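Local coordinates for Exo-beta-1,4-mannosidase (Rhizomucor miehei, PDB 4LYP), which probably hydrolyses beta-1,4-linked mannosides by releasing terminal mannose units, acting as a glycoside hydrolase family 5 TIM-barrel enzyme, at residues D106-R111 and G168-P173; G160-W165 and A189-D194; A164-N169 and A198-K203. All blocks are in the same frame, centred on the assembly; numbering follows the deposited sequence.

How the contacts relate
All three contacts lie on one flank of the TIM barrel, their centres 21 to 24 Å from the centre of the chain. Each uses helix 158-167 or the loop that leaves it. Contacts 2 and 3 are neighbours, with centres about 6 Å apart. They join at Phe191, whose CD2 is 3.7 Å from CB of Ala201. Contact 1 lies about 13 Å from contact 2, centre to centre, and Gln161 connects them: its NE2 is 2.9 Å from Gln170 OE1. Helix 158-167 follows strand 144-148 and the loop carrying Trp153. Trp153 lines a guanidine-binding pocket with Glu238, Trp293, Asn296 and Glu416. None of the three contacts contains a residue of that pocket.

Contact 1: D106-R111 and G168-P173; sequences DDQPYR and GNQTIP
Gln108 and Gln170 meet where two loops on one flank of the TIM barrel come together. One loop follows strand 95-99. The other joins helices 158-167 and 181-193. The main contact is packing of two amides. The side chains approach from opposite directions, with their amide planes 55° apart. Gln170 NE2 sits 3.4 Å from Gln108 CD. Gln170 CG in turn lies 3.7 Å from Gln108 NE2.

Hydrogen bonds hold the amides from outside this pair. Gln108 OE1 bonds to Tyr174 OH, and Gln108 NE2 donates to Asp107 OD1 over 3.0 Å. That oxygen is approached from above its carboxylate plane, while it lies close to the plane of the amide. Gln170 OE1 bonds to Gln161 NE2 on helix 158-167. The same Gln161 meets Arg111 through its OE1, so one side chain connects both loops to the helix.

The guanidinium of Arg111 adds mixed packing. Gln108 CB lies over one face, 3.3 Å above the plane and toward the rim. Arg111 NH2 is bonded to Glu103 O, and NH1 to Gln161. A bend about CG-CD (chi3 69°) sets the Arg111 guanidinium across the Ile172 side chain at about a right angle. There Ile172 CD1 reaches the guanidinium at its edge, in plane, 3.7 Å from NH1.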
ATOM      1  N   ASP A 106     -15.345   8.562 -14.018  1.00  7.86           N
ATOM      2  CA  ASP A 106     -14.042   8.916 -14.558  1.00  7.61           C
ATOM      3  C   ASP A 106     -13.901  10.392 -14.903  1.00  7.01           C
ATOM      4  O   ASP A 106     -12.942  10.792 -15.568  1.00  7.63           O
ATOM      5  CB  ASP A 106     -13.760   8.064 -15.823  1.00  8.87           C
ATOM      6  CG  ASP A 106     -13.540   6.554 -15.461  1.00  7.86           C
ATOM      7  OD1 ASP A 106     -12.766   6.350 -14.483  1.00  8.43           O
ATOM      8  OD2 ASP A 106     -14.080   5.692 -16.119  1.00  9.69           O
ATOM      9  N   ASP A 107     -14.822  11.245 -14.408  1.00  7.39           N
ATOM     10  CA  ASP A 107     -14.735  12.686 -14.552  1.00  7.83           C
ATOM     11  C   ASP A 107     -14.321  13.340 -13.239  1.00  8.22           C
ATOM     12  O   ASP A 107     -14.553  14.574 -13.063  1.00 11.72           O
ATOM     13  CB  ASP A 107     -16.091  13.255 -15.054  1.00  8.69           C
ATOM     14  CG  ASP A 107     -17.184  13.098 -14.056  1.00  8.95           C
ATOM     15  OD1 ASP A 107     -17.088  12.343 -13.062  1.00  9.42           O
ATOM     16  OD2 ASP A 107     -18.292  13.696 -14.269  1.00 14.41           O
ATOM     17  N   GLN A 108     -13.759  12.601 -12.293  1.00  8.64           N
ATOM     18  CA  GLN A 108     -13.433  13.158 -10.974  1.00  8.01           C
ATOM     19  C   GLN A 108     -11.944  13.520 -10.904  1.00  7.43           C
ATOM     20  O   GLN A 108     -11.080  12.801 -11.373  1.00  9.07           O
ATOM     21  CB  GLN A 108     -13.747  12.181  -9.870  1.00  8.52           C
ATOM     22  CG  GLN A 108     -15.285  11.865  -9.804  1.00  9.33           C
ATOM     23  CD  GLN A 108     -16.060  13.118  -9.448  1.00  8.48           C
ATOM     24  OE1 GLN A 108     -15.837  13.704  -8.377  1.00 10.21           O
ATOM     25  NE2 GLN A 108     -16.956  13.529 -10.336  1.00  9.71           N
ATOM     26  N   PRO A 109     -11.631  14.647 -10.270  1.00  8.09           N
ATOM     27  CA  PRO A 109     -10.219  15.013 -10.018  1.00  8.33           C
ATOM     28  C   PRO A 109      -9.642  14.128  -8.951  1.00  8.03           C
ATOM     29  O   PRO A 109     -10.336  13.458  -8.166  1.00  8.40           O
ATOM     30  CB  PRO A 109     -10.349  16.467  -9.553  1.00  9.88           C
ATOM     31  CG  PRO A 109     -11.710  16.505  -8.821  1.00  9.72           C
ATOM     32  CD  PRO A 109     -12.586  15.597  -9.637  1.00  9.52           C
ATOM     33  N   TYR A 110      -8.316  14.134  -8.855  1.00  8.03           N
ATOM     34  CA  TYR A 110      -7.551  13.583  -7.738  1.00  7.34           C
ATOM     35  C   TYR A 110      -7.551  12.061  -7.697  1.00  7.38           C
ATOM     36  O   TYR A 110      -7.188  11.495  -6.638  1.00  8.95           O
ATOM     37  CB  TYR A 110      -7.983  14.150  -6.366  1.00  8.46           C
ATOM     38  CG  TYR A 110      -8.175  15.648  -6.367  1.00  8.78           C
ATOM     39  CD1 TYR A 110      -7.170  16.520  -6.784  1.00  9.77           C
ATOM     40  CD2 TYR A 110      -9.420  16.158  -6.056  1.00 10.30           C
ATOM     41  CE1 TYR A 110      -7.399  17.905  -6.861  1.00 12.08           C
ATOM     42  CE2 TYR A 110      -9.690  17.540  -6.090  1.00 12.73           C
ATOM     43  CZ  TYR A 110      -8.710  18.377  -6.517  1.00 13.68           C
ATOM     44  OH  TYR A 110      -8.938  19.732  -6.614  1.00 18.52           O
ATOM     45  N   ARG A 111      -7.894  11.340  -8.774  1.00  6.70           N
ATOM     46  CA  ARG A 111      -7.975   9.901  -8.687  1.00  7.04           C
ATOM     47  C   ARG A 111      -7.467   9.209  -9.944  1.00  6.80           C
ATOM     48  O   ARG A 111      -7.404   9.745 -11.076  1.00  7.34           O
ATOM     49  CB  ARG A 111      -9.390   9.359  -8.368  1.00  6.99           C
ATOM     50  CG  ARG A 111     -10.453   9.662  -9.465  1.00  7.31           C
ATOM     51  CD  ARG A 111     -11.783   9.027  -9.156  1.00  7.60           C
ATOM     52  NE  ARG A 111     -12.407   9.657  -8.021  1.00  7.38           N
ATOM     53  CZ  ARG A 111     -13.677   9.399  -7.628  1.00  7.06           C
ATOM     54  NH1 ARG A 111     -14.215  10.122  -6.682  1.00  7.67           N
ATOM     55  NH2 ARG A 111     -14.308   8.371  -8.193  1.00  7.48           N
ATOM     56  N   GLY A 168     -26.357   9.411  -3.593  1.00 14.28           N
ATOM     57  CA  GLY A 168     -26.726   9.972  -4.862  1.00 18.41           C
ATOM     58  C   GLY A 168     -26.177  11.346  -5.104  1.00 20.43           C
ATOM     59  O   GLY A 168     -26.657  12.004  -5.995  1.00 31.82           O
ATOM     60  N   ASN A 169     -25.221  11.825  -4.280  1.00 18.58           N
ATOM     61  CA  ASN A 169     -24.592  13.143  -4.440  1.00 24.18           C
ATOM     62  C   ASN A 169     -23.129  12.954  -4.794  1.00 25.69           C
ATOM     63  O   ASN A 169     -22.355  12.541  -3.964  1.00 20.72           O
ATOM     64  CB  ASN A 169     -24.752  13.850  -3.124  1.00 30.28           C
ATOM     65  N   GLN A 170     -22.766  13.240  -6.038  1.00 20.07           N
ATOM     66  CA  GLN A 170     -21.435  13.071  -6.496  1.00 16.79           C
ATOM     67  C   GLN A 170     -20.480  14.215  -6.094  1.00 17.45           C
ATOM     68  O   GLN A 170     -19.261  14.131  -6.422  1.00 17.97           O
ATOM     69  CB  GLN A 170     -21.470  12.867  -8.030  1.00 16.64           C
ATOM     70  CG  GLN A 170     -20.084  12.501  -8.656  1.00 14.53           C
ATOM     71  CD  GLN A 170     -19.453  11.278  -8.022  1.00 12.23           C
ATOM     72  OE1 GLN A 170     -20.065  10.160  -8.061  1.00 12.29           O
ATOM     73  NE2 GLN A 170     -18.241  11.422  -7.482  1.00 11.71           N
ATOM     74  N   THR A 171     -20.960  15.266  -5.408  1.00 16.98           N
ATOM     75  CA  THR A 171     -20.090  16.366  -4.988  1.00 17.71           C
ATOM     76  C   THR A 171     -19.372  16.019  -3.691  1.00 17.30           C
ATOM     77  O   THR A 171     -19.731  16.331  -2.600  1.00 26.51           O
ATOM     78  CB  THR A 171     -20.884  17.658  -4.849  1.00 21.93           C
ATOM     79  OG1 THR A 171     -21.603  17.908  -6.063  1.00 24.01           O
ATOM     80  CG2 THR A 171     -19.971  18.847  -4.584  1.00 24.32           C
ATOM     81  N   ILE A 172     -18.274  15.346  -3.852  1.00 12.51           N
ATOM     82  CA  ILE A 172     -17.495  14.876  -2.674  1.00 11.51           C
ATOM     83  C   ILE A 172     -16.675  16.082  -2.181  1.00 10.25           C
ATOM     84  O   ILE A 172     -16.028  16.739  -2.998  1.00 11.94           O
ATOM     85  CB  ILE A 172     -16.621  13.722  -3.112  1.00  9.63           C
ATOM     86  CG1 ILE A 172     -17.460  12.522  -3.540  1.00  9.73           C
ATOM     87  CG2 ILE A 172     -15.621  13.319  -2.032  1.00 10.76           C
ATOM     88  CD1 ILE A 172     -16.608  11.393  -4.113  1.00 10.67           C
ATOM     89  N   PRO A 173     -16.598  16.302  -0.863  1.00 10.73           N
ATOM     90  CA  PRO A 173     -15.829  17.460  -0.356  1.00 12.03           C
ATOM     91  C   PRO A 173     -14.338  17.062  -0.298  1.00 11.16           C
ATOM     92  O   PRO A 173     -13.760  16.821   0.794  1.00 11.46           O
ATOM     93  CB  PRO A 173     -16.444  17.637   1.040  1.00 13.69           C
ATOM     94  CG  PRO A 173     -16.844  16.236   1.472  1.00 12.91           C
ATOM     95  CD  PRO A 173     -17.421  15.655   0.191  1.00 13.67           C
TER

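Contact 2: G160-W165 and A189-D194; sequences GQYVAW and ARFYND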
ATOM      1  N   GLY A 160     -15.240   7.445   0.159  1.00  7.04           N
ATOM      2  CA  GLY A 160     -16.045   8.615  -0.138  1.00  7.92           C
ATOM      3  C   GLY A 160     -16.830   8.463  -1.410  1.00  6.76           C
ATOM      4  O   GLY A 160     -17.953   8.961  -1.499  1.00  8.11           O
ATOM      5  N   GLN A 161     -16.287   7.760  -2.394  1.00  6.83           N
ATOM      6  CA  GLN A 161     -17.026   7.485  -3.616  1.00  7.47           C
ATOM      7  C   GLN A 161     -18.182   6.524  -3.328  1.00  7.23           C
ATOM      8  O   GLN A 161     -19.266   6.715  -3.862  1.00  7.96           O
ATOM      9  CB  GLN A 161     -16.103   6.972  -4.722  1.00  7.62           C
ATOM     10  CG  GLN A 161     -16.867   6.678  -5.994  1.00  7.48           C
ATOM     11  CD  GLN A 161     -17.556   7.918  -6.531  1.00  7.44           C
ATOM     12  OE1 GLN A 161     -16.909   8.944  -6.756  1.00  8.38           O
ATOM     13  NE2 GLN A 161     -18.883   7.863  -6.765  1.00  8.32           N
ATOM     14  N   TYR A 162     -17.942   5.468  -2.544  1.00  7.43           N
ATOM     15  CA  TYR A 162     -19.084   4.591  -2.196  1.00  7.96           C
ATOM     16  C   TYR A 162     -20.175   5.398  -1.511  1.00  7.36           C
ATOM     17  O   TYR A 162     -21.382   5.200  -1.794  1.00  8.93           O
ATOM     18  CB  TYR A 162     -18.657   3.412  -1.336  1.00  8.19           C
ATOM     19  CG  TYR A 162     -17.931   2.298  -2.029  1.00  7.47           C
ATOM     20  CD1 TYR A 162     -16.551   2.296  -2.193  1.00  9.04           C
ATOM     21  CD2 TYR A 162     -18.611   1.213  -2.569  1.00  9.63           C
ATOM     22  CE1 TYR A 162     -15.880   1.258  -2.783  1.00  9.32           C
ATOM     23  CE2 TYR A 162     -17.950   0.152  -3.146  1.00  9.69           C
ATOM     24  CZ  TYR A 162     -16.574   0.145  -3.231  1.00  8.60           C
ATOM     25  OH  TYR A 162     -15.971  -0.959  -3.718  1.00  9.15           O
ATOM     26  N   VAL A 163     -19.815   6.295  -0.581  1.00  7.67           N
ATOM     27  CA  VAL A 163     -20.789   7.148   0.067  1.00  8.28           C
ATOM     28  C   VAL A 163     -21.524   7.990  -0.949  1.00  8.64           C
ATOM     29  O   VAL A 163     -22.759   8.115  -0.895  1.00 10.15           O
ATOM     30  CB  VAL A 163     -20.138   7.989   1.191  1.00  9.12           C
ATOM     31  CG1 VAL A 163     -21.119   9.051   1.718  1.00 10.06           C
ATOM     32  CG2 VAL A 163     -19.631   7.087   2.324  1.00  9.30           C
ATOM     33  N   ALA A 164     -20.806   8.590  -1.916  1.00  9.11           N
ATOM     34  CA  ALA A 164     -21.468   9.370  -2.963  1.00 10.11           C
ATOM     35  C   ALA A 164     -22.436   8.511  -3.750  1.00  9.05           C
ATOM     36  O   ALA A 164     -23.536   8.990  -4.149  1.00 11.91           O
ATOM     37  CB  ALA A 164     -20.398   9.952  -3.888  1.00 10.33           C
ATOM     38  N   TRP A 165     -22.050   7.296  -4.112  1.00  9.33           N
ATOM     39  CA  TRP A 165     -22.991   6.405  -4.797  1.00 10.67           C
ATOM     40  C   TRP A 165     -24.235   6.146  -3.995  1.00 10.12           C
ATOM     41  O   TRP A 165     -25.336   6.192  -4.555  1.00 14.35           O
ATOM     42  CB  TRP A 165     -22.310   5.131  -5.155  1.00 10.07           C
ATOM     43  CG  TRP A 165     -21.406   5.179  -6.377  1.00  9.44           C
ATOM     44  CD1 TRP A 165     -21.582   5.917  -7.498  1.00  9.98           C
ATOM     45  CD2 TRP A 165     -20.231   4.363  -6.610  1.00  8.54           C
ATOM     46  NE1 TRP A 165     -20.583   5.653  -8.427  1.00  9.97           N
ATOM     47  CE2 TRP A 165     -19.745   4.687  -7.923  1.00  9.47           C
ATOM     48  CE3 TRP A 165     -19.567   3.376  -5.872  1.00  9.62           C
ATOM     49  CZ2 TRP A 165     -18.658   4.033  -8.481  1.00  9.77           C
ATOM     50  CZ3 TRP A 165     -18.506   2.720  -6.470  1.00 10.01           C
ATOM     51  CH2 TRP A 165     -18.041   3.059  -7.765  1.00 10.52           C
ATOM     52  N   ALA A 189     -16.141   8.571   6.311  1.00  9.26           N
ATOM     53  CA  ALA A 189     -16.320   7.612   7.395  1.00  8.79           C
ATOM     54  C   ALA A 189     -17.769   7.185   7.562  1.00  8.33           C
ATOM     55  O   ALA A 189     -18.036   6.217   8.254  1.00  9.35           O
ATOM     56  CB  ALA A 189     -15.745   8.151   8.700  1.00 10.44           C
ATOM     57  N   ARG A 190     -18.720   7.910   6.949  1.00  9.11           N
ATOM     58  CA  ARG A 190     -20.108   7.442   6.893  1.00  9.71           C
ATOM     59  C   ARG A 190     -20.192   6.055   6.319  1.00  8.49           C
ATOM     60  O   ARG A 190     -21.126   5.296   6.645  1.00  9.64           O
ATOM     61  CB  ARG A 190     -20.978   8.398   6.112  1.00 10.38           C
ATOM     62  CG  ARG A 190     -21.131   9.754   6.816  1.00 12.27           C
ATOM     63  CD  ARG A 190     -22.176  10.631   6.186  1.00 15.85           C
ATOM     64  NE  ARG A 190     -21.728  10.993   4.893  1.00 14.61           N
ATOM     65  CZ  ARG A 190     -22.480  11.660   3.971  1.00 16.11           C
ATOM     66  NH1 ARG A 190     -23.770  11.875   4.216  1.00 17.68           N
ATOM     67  NH2 ARG A 190     -21.999  12.031   2.772  1.00 18.59           N
ATOM     68  N   PHE A 191     -19.229   5.662   5.495  1.00  8.39           N
ATOM     69  CA  PHE A 191     -19.122   4.308   4.951  1.00  8.14           C
ATOM     70  C   PHE A 191     -19.273   3.224   6.001  1.00  8.46           C
ATOM     71  O   PHE A 191     -19.911   2.184   5.726  1.00  9.63           O
ATOM     72  CB  PHE A 191     -17.769   4.195   4.250  1.00  8.75           C
ATOM     73  CG  PHE A 191     -17.531   2.869   3.526  1.00  7.54           C
ATOM     74  CD1 PHE A 191     -17.043   1.755   4.224  1.00  9.13           C
ATOM     75  CD2 PHE A 191     -17.760   2.776   2.169  1.00  8.95           C
ATOM     76  CE1 PHE A 191     -16.832   0.507   3.553  1.00 10.43           C
ATOM     77  CE2 PHE A 191     -17.526   1.566   1.516  1.00 10.50           C
ATOM     78  CZ  PHE A 191     -17.041   0.464   2.190  1.00 10.49           C
ATOM     79  N   TYR A 192     -18.690   3.411   7.203  1.00  8.71           N
ATOM     80  CA  TYR A 192     -18.817   2.424   8.268  1.00  9.54           C
ATOM     81  C   TYR A 192     -19.513   2.971   9.524  1.00  9.75           C
ATOM     82  O   TYR A 192     -19.908   2.200  10.350  1.00 12.77           O
ATOM     83  CB  TYR A 192     -17.473   1.784   8.592  1.00 11.18           C
ATOM     84  CG  TYR A 192     -16.286   2.760   8.702  1.00  9.00           C
ATOM     85  CD1 TYR A 192     -16.169   3.655   9.694  1.00  9.62           C
ATOM     86  CD2 TYR A 192     -15.295   2.759   7.694  1.00 10.37           C
ATOM     87  CE1 TYR A 192     -15.082   4.536   9.792  1.00  9.67           C
ATOM     88  CE2 TYR A 192     -14.219   3.626   7.760  1.00 10.43           C
ATOM     89  CZ  TYR A 192     -14.110   4.519   8.793  1.00 10.10           C
ATOM     90  OH  TYR A 192     -13.030   5.375   8.818  1.00 11.02           O
ATOM     91  N   ASN A 193     -19.691   4.285   9.658  1.00  9.41           N
ATOM     92  CA  ASN A 193     -20.263   4.850  10.908  1.00 10.66           C
ATOM     93  C   ASN A 193     -21.743   5.241  10.789  1.00 11.15           C
ATOM     94  O   ASN A 193     -22.416   5.452  11.806  1.00 15.28           O
ATOM     95  CB  ASN A 193     -19.481   6.122  11.323  1.00 11.41           C
ATOM     96  CG  ASN A 193     -18.155   5.788  11.965  1.00 11.48           C
ATOM     97  OD1 ASN A 193     -17.952   4.660  12.422  1.00 12.96           O
ATOM     98  ND2 ASN A 193     -17.265   6.784  11.969  1.00 13.83           N
ATOM     99  N   ASP A 194     -22.291   5.379   9.589  1.00  9.80           N
ATOM    100  CA  ASP A 194     -23.659   5.889   9.448  1.00 10.20           C
ATOM    101  C   ASP A 194     -24.601   4.684   9.349  1.00  9.64           C
ATOM    102  O   ASP A 194     -24.432   3.812   8.483  1.00 11.34           O
ATOM    103  CB  ASP A 194     -23.767   6.779   8.242  1.00 10.57           C
ATOM    104  CG  ASP A 194     -25.169   7.300   8.079  1.00 11.01           C
ATOM    105  OD1 ASP A 194     -25.371   8.518   8.404  1.00 20.72           O
ATOM    106  OD2 ASP A 194     -26.087   6.630   7.649  1.00 11.39           O
TER
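Val163 and Tyr162 of helix 158-167 pack against Arg190 and Phe191 near the end of helix 181-193. This is helix-helix packing among the helices that lie between barrel strands 144-148 and 230-234 in the chain. The axes of these two short segments approach to 8.5 Å at 72°, and four side chains meet across the steep crossing.

Along the second segment, Arg190 comes first and passes across Val163 at about a right angle. Its NH2 lies 3.3 Å from Val163 CG1, which approaches the guanidinium obliquely. Arg190 is steadied within its own helix: NE bonds to Phe187 O, and the guanidinium makes a cation-pi contact with the Phe187 ring.

Phe191 meets both residues of the first helix. Its backbone N is 3.5 Å from Val163 CG2, and its CB is 3.9 Å from the same methyl. The ring extends with CG anti to the backbone N (chi1 -176°) and runs alongside Tyr162, pointing the same way. Phe191 CE2 lies 3.6 Å from Tyr162 CB, which sits at the edge of the Phe191 ring, in its plane. The pair forms an offset edge-to-face stack, with centroids 5.5 Å apart and planes at 78°. The edge of Phe191 faces one side of the Tyr162 ring, and Trp165 CZ3 lies over the other. Phe159 stacks on Phe191, and Phe205 meets it edge-to-face, completing an aromatic cluster.

The helix is kinked at Phe191 and Tyr192, and beyond the kink Ala189 O accepts from both Tyr192 N and Asn193 N. Tyr192 OH bonds to Gln240 O. Asp194 leaves the helix and caps the start of helix 197-213, its OD2 accepting from the backbone N atoms of Glu196 and Ile197.

Contact 3: A164-N169 and A198-K203; sequences AWITGN and APKANK
Ile166 meets Lys200 and Ala201 without a ring between them; the flat groups sit beside this apolar contact. The amide of Asn202 has Ala198 O almost in its plane, where ND2 donates over 3.0 Å. The backbone N of Asn202 also bonds to that oxygen, and the two donors come from opposite faces of the carbonyl plane. Asn202 OD1 accepts from Trp246 NE1, so both ends of the amide are held.

Ile166 carries the contact. With CG1 anti to the carbonyl carbon (chi1 -62°), both branches face the second helix. CD1 lies 3.6 Å from Lys200 CB. The CG2 methyl sits against the same side chain, 3.8 Å from Lys200 CB and 3.9 Å from Lys200 CD. CG1 reaches the methyl of Ala201 at 4.1 Å.

The polar end of Lys200 adds a water bridge. The water donates to Ile166 O over 2.8 Å and accepts from Lys200 NZ over 3.0 Å. NZ also forms a salt bridge with Glu196 OE1.

The contact joins the last turn of helix 158-167, after which Gly168 leaves helical geometry with positive phi, to the first turns of helix 197-213. Ile166 also touches Leu204 of helix 197-213. Phe191 of helix 181-193 packs on Ala201, so three successive helices meet here, between barrel strands 144-148 and 230-234 in the chain.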
ATOM      1  N   ALA A 164     -20.806   8.590  -1.916  1.00  9.11           N
ATOM      2  CA  ALA A 164     -21.468   9.370  -2.963  1.00 10.11           C
ATOM      3  C   ALA A 164     -22.436   8.511  -3.750  1.00  9.05           C
ATOM      4  O   ALA A 164     -23.536   8.990  -4.149  1.00 11.91           O
ATOM      5  CB  ALA A 164     -20.398   9.952  -3.888  1.00 10.33           C
ATOM      6  N   TRP A 165     -22.050   7.296  -4.112  1.00  9.33           N
ATOM      7  CA  TRP A 165     -22.991   6.405  -4.797  1.00 10.67           C
ATOM      8  C   TRP A 165     -24.235   6.146  -3.995  1.00 10.12           C
ATOM      9  O   TRP A 165     -25.336   6.192  -4.555  1.00 14.35           O
ATOM     10  CB  TRP A 165     -22.310   5.131  -5.155  1.00 10.07           C
ATOM     11  CG  TRP A 165     -21.406   5.179  -6.377  1.00  9.44           C
ATOM     12  CD1 TRP A 165     -21.582   5.917  -7.498  1.00  9.98           C
ATOM     13  CD2 TRP A 165     -20.231   4.363  -6.610  1.00  8.54           C
ATOM     14  NE1 TRP A 165     -20.583   5.653  -8.427  1.00  9.97           N
ATOM     15  CE2 TRP A 165     -19.745   4.687  -7.923  1.00  9.47           C
ATOM     16  CE3 TRP A 165     -19.567   3.376  -5.872  1.00  9.62           C
ATOM     17  CZ2 TRP A 165     -18.658   4.033  -8.481  1.00  9.77           C
ATOM     18  CZ3 TRP A 165     -18.506   2.720  -6.470  1.00 10.01           C
ATOM     19  CH2 TRP A 165     -18.041   3.059  -7.765  1.00 10.52           C
ATOM     20  N   ILE A 166     -24.119   5.912  -2.701  1.00  8.96           N
ATOM     21  CA  ILE A 166     -25.295   5.601  -1.916  1.00 10.19           C
ATOM     22  C   ILE A 166     -26.186   6.799  -1.703  1.00 11.17           C
ATOM     23  O   ILE A 166     -27.415   6.686  -1.794  1.00 13.42           O
ATOM     24  CB  ILE A 166     -24.851   4.977  -0.537  1.00 10.61           C
ATOM     25  CG1 ILE A 166     -24.086   3.659  -0.744  1.00 11.93           C
ATOM     26  CG2 ILE A 166     -26.114   4.776   0.362  1.00 12.22           C
ATOM     27  CD1 ILE A 166     -24.804   2.643  -1.611  1.00 13.87           C
ATOM     28  N   THR A 167     -25.584   7.968  -1.482  1.00 11.27           N
ATOM     29  CA  THR A 167     -26.385   9.188  -1.184  1.00 12.19           C
ATOM     30  C   THR A 167     -26.915   9.819  -2.432  1.00 13.85           C
ATOM     31  O   THR A 167     -27.803  10.629  -2.368  1.00 19.14           O
ATOM     32  CB  THR A 167     -25.583  10.188  -0.323  1.00 13.52           C
ATOM     33  OG1 THR A 167     -24.470  10.633  -1.105  1.00 16.21           O
ATOM     34  CG2 THR A 167     -25.116   9.651   0.971  1.00 15.46           C
ATOM     35  N   GLY A 168     -26.357   9.411  -3.593  1.00 14.28           N
ATOM     36  CA  GLY A 168     -26.726   9.972  -4.862  1.00 18.41           C
ATOM     37  C   GLY A 168     -26.177  11.346  -5.104  1.00 20.43           C
ATOM     38  O   GLY A 168     -26.657  12.004  -5.995  1.00 31.82           O
ATOM     39  N   ASN A 169     -25.221  11.825  -4.280  1.00 18.58           N
ATOM     40  CA  ASN A 169     -24.592  13.143  -4.440  1.00 24.18           C
ATOM     41  C   ASN A 169     -23.129  12.954  -4.794  1.00 25.69           C
ATOM     42  O   ASN A 169     -22.355  12.541  -3.964  1.00 20.72           O
ATOM     43  CB  ASN A 169     -24.752  13.850  -3.124  1.00 30.28           C
ATOM     44  N   ALA A 198     -24.041   2.791   5.878  1.00  9.27           N
ATOM     45  CA  ALA A 198     -23.003   1.755   5.961  1.00  9.32           C
ATOM     46  C   ALA A 198     -23.481   0.399   5.418  1.00 10.35           C
ATOM     47  O   ALA A 198     -22.740  -0.271   4.699  1.00  9.79           O
ATOM     48  CB  ALA A 198     -22.513   1.610   7.395  1.00 10.47           C
ATOM     49  N   PRO A 199     -24.739  -0.067   5.715  1.00  9.58           N
ATOM     50  CA  PRO A 199     -25.081  -1.377   5.143  1.00  9.62           C
ATOM     51  C   PRO A 199     -25.081  -1.359   3.636  1.00  9.05           C
ATOM     52  O   PRO A 199     -24.697  -2.342   2.982  1.00 10.01           O
ATOM     53  CB  PRO A 199     -26.510  -1.625   5.704  1.00 11.10           C
ATOM     54  CG  PRO A 199     -26.568  -0.760   6.954  1.00 12.55           C
ATOM     55  CD  PRO A 199     -25.713   0.443   6.703  1.00 11.03           C
ATOM     56  N   LYS A 200     -25.522  -0.247   3.050  1.00  9.30           N
ATOM     57  CA  LYS A 200     -25.612  -0.138   1.586  1.00 10.31           C
ATOM     58  C   LYS A 200     -24.231  -0.063   0.942  1.00  9.13           C
ATOM     59  O   LYS A 200     -23.931  -0.721  -0.072  1.00 10.18           O
ATOM     60  CB  LYS A 200     -26.457   1.086   1.223  1.00 10.74           C
ATOM     61  CG  LYS A 200     -27.945   0.918   1.643  1.00 15.04           C
ATOM     62  CD  LYS A 200     -28.817   2.079   1.231  1.00 23.23           C
ATOM     63  CE  LYS A 200     -29.825   2.503   2.139  1.00 22.91           C
ATOM     64  NZ  LYS A 200     -30.369   3.731   1.484  1.00 21.76           N
ATOM     65  N   ALA A 201     -23.382   0.741   1.551  1.00  9.60           N
ATOM     66  CA  ALA A 201     -21.989   0.959   1.035  1.00 10.44           C
ATOM     67  C   ALA A 201     -21.277  -0.360   1.142  1.00 10.06           C
ATOM     68  O   ALA A 201     -20.548  -0.753   0.235  1.00 10.21           O
ATOM     69  CB  ALA A 201     -21.323   2.077   1.788  1.00 13.09           C
ATOM     70  N   ASN A 202     -21.404  -1.065   2.299  1.00  9.93           N
ATOM     71  CA  ASN A 202     -20.694  -2.328   2.498  1.00 10.25           C
ATOM     72  C   ASN A 202     -21.171  -3.428   1.626  1.00  8.99           C
ATOM     73  O   ASN A 202     -20.402  -4.329   1.263  1.00 10.22           O
ATOM     74  CB  ASN A 202     -20.604  -2.642   3.965  1.00 12.77           C
ATOM     75  CG  ASN A 202     -19.462  -1.804   4.560  1.00 12.14           C
ATOM     76  OD1 ASN A 202     -18.311  -2.265   4.597  1.00 11.43           O
ATOM     77  ND2 ASN A 202     -19.850  -0.640   5.240  1.00 14.59           N
ATOM     78  N   LYS A 203     -22.456  -3.394   1.195  1.00  9.87           N
ATOM     79  CA  LYS A 203     -22.967  -4.336   0.208  0.50  9.72           C
ATOM     80  C   LYS A 203     -22.200  -4.183  -1.126  1.00  8.56           C
ATOM     81  O   LYS A 203     -21.717  -5.164  -1.696  1.00  9.51           O
ATOM     82  CB  LYS A 203     -24.453  -4.073  -0.026  0.50 11.36           C
ATOM     83  CG  LYS A 203     -25.062  -4.943  -1.124  0.50 11.87           C
ATOM     84  CD  LYS A 203     -25.158  -4.337  -2.537  0.50 18.17           C
ATOM     85  CE  LYS A 203     -25.872  -5.272  -3.540  0.50 28.54           C
ATOM     86  NZ  LYS A 203     -26.905  -6.070  -2.838  0.50 28.35           N
TER
HETATM   87  O   HOH W   1     -29.300   4.672  -1.132  1.00 30.57           O